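Local structure of putative alpha/beta hydrolase fold protein (Candidatus Nitrososphaera gargensis, 5A62) at residues H155-L160 and R171-F176; E178-T181 and G187-A190. The protein probably acts as a hydrolase of the alpha/beta hydrolase fold, one of the carboxylesterases attributed to this ammonia-oxidizing archaeon. One frame throughout, in Å; residues are numbered along the deposited sequence.

Overall arrangement
Both contacts are apolar joints among helices of the region between strands 116-122 and 212-218, where alpha/beta hydrolases carry their cap. Helix 170-180 serves both: its middle meets the end of helix 149-157 in contact 1, its last turn meets helix 185-194 in contact 2. Contact 1 lies about 20 Å from the centre of the chain and mixes aliphatic groups, a partly exposed lysine stem and one phenyl ring; contact 2, about 13 Å from it, is a smaller and fully buried pair of phenyl rings. The two centres are about 14 Å apart, bridged where Lys156 CD packs 4.0 Å from Phe180 CZ.

Contact 1: H155-L160 and R171-F176; sequences HKLVSL and RHADFF
In the helical cap of this alpha/beta hydrolase, the last turn of helix 149-157 packs on helix 170-180 through Leu157 and Lys156, which meet Ala173 and Phe176. The leucine does most of the work. Its CD2 methyl sits between two groups of the facing helix, 3.8 Å from Ala173 CB and 3.7 Å from Phe176 CD2. The fork behind that methyl is also engaged, with Leu157 CG 4.0 Å from Phe176 CD2, while the other methyl, CD1, lies 3.9 Å from the carbonyl oxygen Ala173 O. Ala173 and Phe176 are three residues apart and so share one face of their helix; consistent with the small alanine side chain, Leu157 CA and Ala173 CA are 6.8 Å apart. Both helices belong to the segment inserted between strands 116-122 and 212-218 of the central sheet, the usual place of the cap in this fold; a stretch that is almost wholly loop joins them. With CG set opposite the backbone N (chi1 174°), the Phe176 ring reaches out to helix 149-157 and runs past the oppositely directed Leu157 side chain. Farther out, the lysine stem crosses it at about a right angle: Lys156 CE is 3.9 Å from Phe176 CZ. Leucine and lysine thus take different corners of the ring, both approaching obliquely. Bends at chi3 and chi4 (72° and 76°) curl the end of the lysine, so that methylenes, not the ammonium, meet the ring. No hydrogen bond joins the segments. Trp249 adds an edge-to-face partner for Phe176, and Phe167 packs on Leu157; Asp174, nearby on helix 170-180, pairs with Lys170 and Arg177.

Contact 2: E178-T181 and G187-A190; sequences EVFT and GFVA
Phe180, on the last turn of helix 170-180, reaches across to Phe188 where the chain turns from helix 170-180 into helix 185-194 in the cap of this alpha/beta hydrolase fold. Five residues separate the two segments, and the chain must turn between them, so the backbones stay well apart: Phe180 CA and Phe188 CA, the nearest such pair, are 9.7 Å from each other. The side chain of Phe180 has to span most of that distance. Its CB and CG serve as the stem that carries the ring across, and placing CG opposite the backbone N (chi1 -170°) sends the ring outward. On the CD1/CE1 side of the ring the approach then tightens, until Phe180 CE1 lies 4.3 Å from Phe188 CE1; the CD2/CE2 side stays farther from that atom. Phe188 likewise extends its ring with CG opposite the backbone N, so each phenylalanine covers part of the gap. The ring centroids of Phe180 and Phe188 are 5.9 Å apart and the planes are inclined at 64°, an oblique meeting. Only a corner of each ring is used, which explains why this direct contact buries just 59 Å². Other helices close round the rings: Met149 of helix 149-157 touches both, Leu152 and Ala153 pack on Phe180, and Thr140 and Ala144 of helix 136-147 lie against Phe188. Phe176, one turn earlier, also meets the Phe180 ring, their planes about 20° apart. Next to Phe188, Val189 and Ala190 pack on Thr69 and Ala71 of the second subunit, which places helix 185-194 at the dimer interface. The nearest approach of the two segments is Phe180 CZ to Phe188 CE1, at 4.0 Å.

Contact 1: H155-L160 and R171-F176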
loop_
_atom_site.group_PDB
_atom_site.type_symbol
_atom_site.label_atom_id
_atom_site.label_comp_id
_atom_site.label_asym_id
_atom_site.label_seq_id
_atom_site.Cartn_x
_atom_site.Cartn_y
_atom_site.Cartn_z
ATOM N N HIS A 155 23.923 3.879 -0.547
ATOM C CA HIS A 155 23.707 3.243 0.762
ATOM C C HIS A 155 23.490 1.763 0.702
ATOM O O HIS A 155 23.944 1.035 1.618
ATOM C CB HIS A 155 22.536 3.925 1.485
ATOM C CG HIS A 155 22.879 5.267 2.021
ATOM N ND1 HIS A 155 23.496 5.427 3.250
ATOM C CD2 HIS A 155 22.625 6.500 1.551
ATOM C CE1 HIS A 155 23.684 6.721 3.450
ATOM N NE2 HIS A 155 23.166 7.397 2.443
ATOM N N LYS A 156 22.826 1.283 -0.337
ATOM C CA LYS A 156 22.615 -0.157 -0.528
ATOM C C LYS A 156 23.946 -0.879 -0.824
ATOM O O LYS A 156 24.127 -1.997 -0.397
ATOM C CB LYS A 156 21.634 -0.432 -1.619
ATOM C CG LYS A 156 20.226 -0.031 -1.194
ATOM C CD LYS A 156 19.219 -0.329 -2.277
ATOM C CE LYS A 156 18.943 -1.788 -2.452
ATOM N NZ LYS A 156 18.061 -2.207 -1.316
ATOM N N LEU A 157 24.825 -0.178 -1.495
ATOM C CA LEU A 157 26.053 -0.799 -1.960
ATOM C C LEU A 157 27.085 -0.926 -0.865
ATOM O O LEU A 157 27.948 -1.758 -0.982
ATOM C CB LEU A 157 26.578 -0.012 -3.122
ATOM C CG LEU A 157 25.835 -0.243 -4.418
ATOM C CD1 LEU A 157 26.182 0.731 -5.518
ATOM C CD2 LEU A 157 26.039 -1.656 -4.974
ATOM N N VAL A 158 27.073 -0.103 0.174
ATOM C CA VAL A 158 28.060 -0.201 1.261
ATOM C C VAL A 158 27.460 -0.690 2.580
ATOM O O VAL A 158 26.431 -0.260 3.004
ATOM C CB VAL A 158 28.622 1.195 1.518
ATOM C CG1 VAL A 158 29.661 1.152 2.611
ATOM C CG2 VAL A 158 29.169 1.784 0.245
ATOM N N SER A 159 28.112 -1.615 3.271
ATOM C CA SER A 159 27.582 -2.137 4.539
ATOM C C SER A 159 28.743 -2.020 5.547
ATOM O O SER A 159 29.719 -2.831 5.562
ATOM C CB SER A 159 27.043 -3.538 4.281
ATOM O OG SER A 159 26.561 -3.596 2.903
ATOM N N LEU A 160 28.697 -0.912 6.288
ATOM C CA LEU A 160 29.707 -0.639 7.276
ATOM C C LEU A 160 29.586 -1.687 8.360
ATOM O O LEU A 160 30.601 -2.254 8.811
ATOM C CB LEU A 160 29.476 0.782 7.837
ATOM C CG LEU A 160 29.783 1.887 6.872
ATOM C CD1 LEU A 160 29.772 3.228 7.556
ATOM C CD2 LEU A 160 31.156 1.669 6.237
ATOM N N ARG A 171 32.500 -4.312 -10.590
ATOM C CA ARG A 171 31.773 -4.343 -11.849
ATOM C C ARG A 171 30.283 -4.638 -11.619
ATOM O O ARG A 171 29.419 -4.075 -12.320
ATOM C CB ARG A 171 32.388 -5.329 -12.775
ATOM C CG ARG A 171 33.818 -4.889 -13.052
ATOM C CD ARG A 171 34.592 -5.786 -13.963
ATOM N NE ARG A 171 34.851 -7.029 -13.302
ATOM C CZ ARG A 171 36.043 -7.530 -13.020
ATOM N NH1 ARG A 171 37.180 -6.860 -13.314
ATOM N NH2 ARG A 171 36.082 -8.731 -12.419
ATOM N N HIS A 172 30.009 -5.487 -10.644
ATOM C CA HIS A 172 28.596 -5.811 -10.328
ATOM C C HIS A 172 27.967 -4.635 -9.613
ATOM O O HIS A 172 26.820 -4.249 -9.922
ATOM C CB HIS A 172 28.524 -7.050 -9.445
ATOM C CG HIS A 172 28.894 -8.295 -10.143
ATOM N ND1 HIS A 172 29.405 -9.391 -9.493
ATOM C CD2 HIS A 172 28.804 -8.614 -11.438
ATOM C CE1 HIS A 172 29.640 -10.334 -10.394
ATOM N NE2 HIS A 172 29.233 -9.902 -11.572
ATOM N N ALA A 173 28.652 -4.012 -8.670
ATOM C CA ALA A 173 28.169 -2.787 -8.094
ATOM C C ALA A 173 27.789 -1.729 -9.098
ATOM O O ALA A 173 26.763 -1.064 -8.984
ATOM C CB ALA A 173 29.168 -2.235 -7.094
ATOM N N ASP A 174 28.644 -1.565 -10.114
ATOM C CA ASP A 174 28.409 -0.546 -11.038
ATOM C C ASP A 174 27.249 -0.879 -11.968
ATOM O O ASP A 174 26.507 0.042 -12.352
ATOM C CB ASP A 174 29.713 -0.282 -11.845
ATOM C CG ASP A 174 30.684 0.493 -11.087
ATOM O OD1 ASP A 174 30.421 1.120 -10.078
ATOM O OD2 ASP A 174 31.864 0.536 -11.556
ATOM N N PHE A 175 27.066 -2.134 -12.316
ATOM C CA PHE A 175 25.889 -2.587 -13.051
ATOM C C PHE A 175 24.593 -2.320 -12.232
ATOM O O PHE A 175 23.651 -1.678 -12.736
ATOM C CB PHE A 175 26.072 -4.035 -13.389
ATOM C CG PHE A 175 24.916 -4.724 -14.090
ATOM C CD1 PHE A 175 24.125 -4.080 -15.002
ATOM C CD2 PHE A 175 24.669 -6.056 -13.834
ATOM C CE1 PHE A 175 23.098 -4.793 -15.667
ATOM C CE2 PHE A 175 23.622 -6.716 -14.460
ATOM C CZ PHE A 175 22.866 -6.063 -15.399
ATOM N N PHE A 176 24.631 -2.656 -10.953
ATOM C CA PHE A 176 23.535 -2.333 -10.090
ATOM C C PHE A 176 23.244 -0.848 -10.068
ATOM O O PHE A 176 22.072 -0.425 -10.172
ATOM C CB PHE A 176 23.790 -2.832 -8.677
ATOM C CG PHE A 176 22.753 -2.418 -7.685
ATOM C CD1 PHE A 176 21.634 -3.152 -7.513
ATOM C CD2 PHE A 176 22.939 -1.292 -6.936
ATOM C CE1 PHE A 176 20.670 -2.754 -6.602
ATOM C CE2 PHE A 176 21.987 -0.915 -6.000
ATOM C CZ PHE A 176 20.864 -1.667 -5.883
#

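Contact 2: E178-T181 and G187-A190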
loop_
_atom_site.group_PDB
_atom_site.type_symbol
_atom_site.label_atom_id
_atom_site.label_comp_id
_atom_site.label_asym_id
_atom_site.label_seq_id
_atom_site.Cartn_x
_atom_site.Cartn_y
_atom_site.Cartn_z
ATOM N N GLU A 178 23.849 1.449 -12.348
ATOM C CA GLU A 178 23.269 1.769 -13.657
ATOM C C GLU A 178 21.787 1.514 -13.618
ATOM O O GLU A 178 21.008 2.473 -13.884
ATOM C CB GLU A 178 23.938 1.027 -14.845
ATOM C CG GLU A 178 23.533 1.604 -16.235
ATOM C CD GLU A 178 24.322 2.838 -16.732
ATOM O OE1 GLU A 178 24.574 3.815 -15.954
ATOM O OE2 GLU A 178 24.662 2.863 -17.967
ATOM N N VAL A 179 21.445 0.280 -13.239
ATOM C CA VAL A 179 20.070 -0.206 -13.340
ATOM C C VAL A 179 19.192 0.559 -12.310
ATOM O O VAL A 179 18.191 1.178 -12.649
ATOM C CB VAL A 179 20.003 -1.686 -13.096
ATOM C CG1 VAL A 179 18.557 -2.185 -12.854
ATOM C CG2 VAL A 179 20.709 -2.460 -14.221
ATOM N N PHE A 180 19.610 0.510 -11.052
ATOM C CA PHE A 180 18.773 0.994 -9.944
ATOM C C PHE A 180 18.432 2.443 -10.084
ATOM O O PHE A 180 17.321 2.899 -9.787
ATOM C CB PHE A 180 19.471 0.681 -8.621
ATOM C CG PHE A 180 18.632 0.905 -7.407
ATOM C CD1 PHE A 180 17.795 -0.121 -6.948
ATOM C CD2 PHE A 180 18.648 2.114 -6.740
ATOM C CE1 PHE A 180 17.052 0.082 -5.785
ATOM C CE2 PHE A 180 17.909 2.310 -5.606
ATOM C CZ PHE A 180 17.088 1.320 -5.191
ATOM N N THR A 181 19.405 3.257 -10.518
ATOM C CA THR A 181 19.227 4.687 -10.517
ATOM C C THR A 181 18.335 5.180 -11.681
ATOM O O THR A 181 18.026 6.359 -11.725
ATOM C CB THR A 181 20.558 5.443 -10.460
ATOM O OG1 THR A 181 21.274 5.157 -11.648
ATOM C CG2 THR A 181 21.291 5.089 -9.222
ATOM N N GLY A 187 8.128 5.681 -8.116
ATOM C CA GLY A 187 7.989 4.301 -8.469
ATOM C C GLY A 187 8.552 3.376 -7.434
ATOM O O GLY A 187 7.964 2.291 -7.192
ATOM N N PHE A 188 9.710 3.659 -6.857
ATOM C CA PHE A 188 10.256 2.850 -5.798
ATOM C C PHE A 188 9.303 2.816 -4.617
ATOM O O PHE A 188 9.033 1.734 -4.073
ATOM C CB PHE A 188 11.624 3.438 -5.387
ATOM C CG PHE A 188 12.260 2.621 -4.297
ATOM C CD1 PHE A 188 12.927 1.443 -4.571
ATOM C CD2 PHE A 188 12.208 3.040 -2.979
ATOM C CE1 PHE A 188 13.470 0.687 -3.534
ATOM C CE2 PHE A 188 12.744 2.290 -1.970
ATOM C CZ PHE A 188 13.322 1.134 -2.246
ATOM N N VAL A 189 8.876 3.994 -4.169
ATOM C CA VAL A 189 7.979 4.091 -3.047
ATOM C C VAL A 189 6.718 3.293 -3.286
ATOM O O VAL A 189 6.324 2.466 -2.460
ATOM C CB VAL A 189 7.712 5.526 -2.676
ATOM C CG1 VAL A 189 6.652 5.624 -1.624
ATOM C CG2 VAL A 189 9.010 6.166 -2.172
ATOM N N ALA A 190 6.067 3.474 -4.423
ATOM C CA ALA A 190 4.827 2.796 -4.684
ATOM C C ALA A 190 5.008 1.294 -4.737
ATOM O O ALA A 190 4.136 0.548 -4.291
ATOM C CB ALA A 190 4.236 3.242 -5.951
#